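Local coordinates for protein post-proline cleaving enzyme (Rickettsia typhi, PDB 4HVT) that probably cleaves short peptides on the carboxyl side of proline, as a serine oligopeptidase of the prolyl oligopeptidase family, at residues Asn349-Asn353 with Leu364-Asn369. Residues are numbered along the deposited sequence; the frame is centred on the assembly and turned at random.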
ATOM      1  N   ASN A 349      21.673  10.852  -2.092  1.00 15.22           N
ATOM      2  CA  ASN A 349      20.394  10.779  -2.792  1.00 14.47           C
ATOM      3  C   ASN A 349      19.841   9.337  -2.902  1.00 12.84           C
ATOM      4  O   ASN A 349      18.871   9.103  -3.618  1.00 12.06           O
ATOM      5  CB  ASN A 349      20.530  11.362  -4.174  1.00 15.54           C
ATOM      6  CG  ASN A 349      20.830  12.842  -4.146  1.00 16.98           C
ATOM      7  OD1 ASN A 349      20.500  13.525  -3.169  1.00 17.35           O
ATOM      8  ND2 ASN A 349      21.429  13.328  -5.225  1.00 18.54           N
ATOM      9  N   GLU A 350      20.471   8.397  -2.227  1.00 12.29           N
ATOM     10  CA  GLU A 350      20.084   6.973  -2.350  1.00 11.59           C
ATOM     11  C   GLU A 350      19.179   6.514  -1.223  1.00 11.09           C
ATOM     12  O   GLU A 350      19.268   7.013  -0.058  1.00 11.33           O
ATOM     13  CB  GLU A 350      21.298   6.029  -2.388  1.00 11.90           C
ATOM     14  CG  GLU A 350      22.157   6.137  -3.657  1.00 12.48           C
ATOM     15  CD  GLU A 350      23.257   5.097  -3.593  1.00 12.95           C
ATOM     16  OE1 GLU A 350      24.304   5.357  -2.967  1.00 13.80           O
ATOM     17  OE2 GLU A 350      23.044   3.980  -4.125  1.00 13.03           O
ATOM     18  N   VAL A 351      18.338   5.546  -1.558  1.00 10.42           N
ATOM     19  CA  VAL A 351      17.513   4.876  -0.558  1.00  9.83           C
ATOM     20  C   VAL A 351      17.308   3.401  -0.943  1.00  9.36           C
ATOM     21  O   VAL A 351      17.208   3.064  -2.111  1.00  9.38           O
ATOM     22  CB  VAL A 351      16.164   5.595  -0.344  1.00  9.75           C
ATOM     23  CG1 VAL A 351      15.240   5.437  -1.576  1.00  9.70           C
ATOM     24  CG2 VAL A 351      15.445   5.039   0.867  1.00  9.53           C
ATOM     25  N   PHE A 352      17.249   2.540   0.060  1.00  8.72           N
ATOM     26  CA  PHE A 352      16.825   1.181  -0.131  1.00  8.38           C
ATOM     27  C   PHE A 352      15.368   1.002  -0.564  1.00  8.33           C
ATOM     28  O   PHE A 352      14.449   1.682  -0.060  1.00  8.56           O
ATOM     29  CB  PHE A 352      17.062   0.419   1.185  1.00  8.26           C
ATOM     30  CG  PHE A 352      16.571  -1.006   1.159  1.00  7.82           C
ATOM     31  CD1 PHE A 352      17.344  -1.997   0.580  1.00  7.98           C
ATOM     32  CD2 PHE A 352      15.357  -1.364   1.731  1.00  7.52           C
ATOM     33  CE1 PHE A 352      16.912  -3.343   0.601  1.00  7.82           C
ATOM     34  CE2 PHE A 352      14.928  -2.677   1.769  1.00  7.19           C
ATOM     35  CZ  PHE A 352      15.677  -3.676   1.145  1.00  7.45           C
ATOM     36  N   ASN A 353      15.104   0.105  -1.519  1.00  8.16           N
ATOM     37  CA  ASN A 353      13.763  -0.232  -1.885  1.00  8.09           C
ATOM     38  C   ASN A 353      13.360  -1.644  -1.399  1.00  7.74           C
ATOM     39  O   ASN A 353      12.524  -1.790  -0.474  1.00  7.41           O
ATOM     40  CB  ASN A 353      13.514  -0.016  -3.377  1.00  8.43           C
ATOM     41  CG  ASN A 353      12.060  -0.168  -3.778  1.00  8.61           C
ATOM     42  OD1 ASN A 353      11.138  -0.158  -2.946  1.00  9.13           O
ATOM     43  ND2 ASN A 353      11.839  -0.335  -5.091  1.00  8.65           N
ATOM     44  N   LEU A 364      18.997  -6.560  -5.282  1.00  8.65           N
ATOM     45  CA  LEU A 364      18.945  -5.438  -4.413  1.00  8.56           C
ATOM     46  C   LEU A 364      18.471  -4.277  -5.262  1.00  8.58           C
ATOM     47  O   LEU A 364      19.197  -3.788  -6.124  1.00  8.59           O
ATOM     48  CB  LEU A 364      20.313  -5.127  -3.830  1.00  8.93           C
ATOM     49  CG  LEU A 364      20.508  -3.768  -3.131  1.00  9.07           C
ATOM     50  CD1 LEU A 364      19.544  -3.568  -1.970  1.00  8.92           C
ATOM     51  CD2 LEU A 364      21.926  -3.478  -2.802  1.00  9.73           C
ATOM     52  N   ALA A 365      17.261  -3.843  -4.956  1.00  8.11           N
ATOM     53  CA  ALA A 365      16.629  -2.740  -5.640  1.00  8.14           C
ATOM     54  C   ALA A 365      16.701  -1.507  -4.756  1.00  8.16           C
ATOM     55  O   ALA A 365      16.361  -1.543  -3.555  1.00  7.93           O
ATOM     56  CB  ALA A 365      15.209  -3.085  -6.014  1.00  7.97           C
ATOM     57  N   THR A 366      17.162  -0.410  -5.316  1.00  8.42           N
ATOM     58  CA  THR A 366      17.273   0.890  -4.635  1.00  8.77           C
ATOM     59  C   THR A 366      16.725   2.017  -5.519  1.00  9.07           C
ATOM     60  O   THR A 366      16.312   1.782  -6.642  1.00  9.08           O
ATOM     61  CB  THR A 366      18.741   1.235  -4.277  1.00  9.04           C
ATOM     62  OG1 THR A 366      19.580   1.350  -5.471  1.00  9.37           O
ATOM     63  CG2 THR A 366      19.353   0.141  -3.383  1.00  8.95           C
ATOM     64  N   TYR A 367      16.692   3.242  -4.992  1.00  9.52           N
ATOM     65  CA  TYR A 367      16.537   4.451  -5.794  1.00 10.05           C
ATOM     66  C   TYR A 367      17.732   5.366  -5.564  1.00 10.66           C
ATOM     67  O   TYR A 367      18.294   5.450  -4.466  1.00 10.34           O
ATOM     68  CB  TYR A 367      15.283   5.233  -5.441  1.00 10.07           C
ATOM     69  CG  TYR A 367      13.973   4.516  -5.709  1.00  9.82           C
ATOM     70  CD1 TYR A 367      13.394   4.525  -6.994  1.00 10.15           C
ATOM     71  CD2 TYR A 367      13.319   3.807  -4.712  1.00  9.64           C
ATOM     72  CE1 TYR A 367      12.211   3.871  -7.225  1.00  9.89           C
ATOM     73  CE2 TYR A 367      12.134   3.145  -4.966  1.00  9.55           C
ATOM     74  CZ  TYR A 367      11.586   3.190  -6.228  1.00  9.77           C
ATOM     75  OH  TYR A 367      10.393   2.518  -6.471  1.00 10.32           O
ATOM     76  N   ASP A 368      18.130   6.030  -6.623  1.00 11.34           N
ATOM     77  CA  ASP A 368      19.079   7.128  -6.573  1.00 12.60           C
ATOM     78  C   ASP A 368      18.350   8.345  -7.159  1.00 12.73           C
ATOM     79  O   ASP A 368      18.033   8.358  -8.356  1.00 12.68           O
ATOM     80  CB  ASP A 368      20.284   6.774  -7.452  1.00 13.89           C
ATOM     81  CG  ASP A 368      21.328   7.860  -7.490  1.00 15.54           C
ATOM     82  OD1 ASP A 368      21.145   8.876  -6.793  1.00 16.08           O
ATOM     83  OD2 ASP A 368      22.380   7.688  -8.201  1.00 16.76           O
ATOM     84  N   ASN A 369      18.041   9.334  -6.320  1.00 12.97           N
ATOM     85  CA  ASN A 369      17.222  10.455  -6.738  1.00 13.72           C
ATOM     86  C   ASN A 369      15.903   9.993  -7.364  1.00 12.74           C
ATOM     87  O   ASN A 369      15.418  10.531  -8.339  1.00 12.83           O
ATOM     88  CB  ASN A 369      18.037  11.393  -7.639  1.00 15.19           C
ATOM     89  CG  ASN A 369      17.545  12.818  -7.557  1.00 17.08           C
ATOM     90  OD1 ASN A 369      16.902  13.217  -6.579  1.00 18.22           O
ATOM     91  ND2 ASN A 369      17.846  13.605  -8.580  1.00 19.10           N
TER
HETATM   92  O   HOH W   1      21.870  11.422  -7.530  1.00 21.89           O
HETATM   93  O   HOH W   2      21.084   3.596  -6.040  1.00 12.31           O
HETATM   94  O   HOH W   3      14.014   0.089  -7.052  1.00  9.02           O
HETATM   95  O   HOH W   4       8.963   1.752  -4.416  1.00 18.28           O
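Val351 CG1 meets the Tyr367 ring at its edge, near the ring plane, and the carboxamide of Asn353 reaches the CE2 corner obliquely, amide and ring planes 34° apart, with Asn353 CG 3.5 Å from Tyr367 CE2. One face of the ring carries a water, offset toward the rim, and a second water lies in plane at the edge, bound to OH. The Asn353 CG, anti to the backbone N (chi1 -172°), brings the amide to this corner, where its two ends use different waters: the one over the ring face accepts from Asn353 ND2 and donates to the backbone Thr366 O, whereas the one at the edge donates to Asn353 OD1 and binds Tyr367 OH, linking the two side chains. The Phe352 ring takes Leu364 CD1 at its edge, 3.7 Å from Phe352 CE1. Strands 350-357 and 362-368 form an antiparallel hairpin in one blade of the beta-propeller, the domain that in this family caps the alpha/beta-hydrolase catalytic domain. Val351 and Tyr367 are a hydrogen-bonded pair, Val351 N to Tyr367 O and Tyr367 N to Val351 O, each 2.9 Å; their side chains run alongside one another and pack on Ile491. Beyond this pair in one direction Asn353 N donates to Ala365 O, in the other Asn369 N to Asn349 O, the latter bond nearly straight (174°). Glu350 and Asp368 form a non-hydrogen-bonded pair, with Glu350 OE2 and Asp368 OD2 5.6 Å apart; Glu350 OE1 is hydrogen-bonded to Thr347 OG1, and a water donates to OE2 while also binding Thr366 OG1. Another water accepts from Asn349 ND2 and donates to Asp368 OD1; the Asp368 side chain also touches Lys373 on strand 371-380.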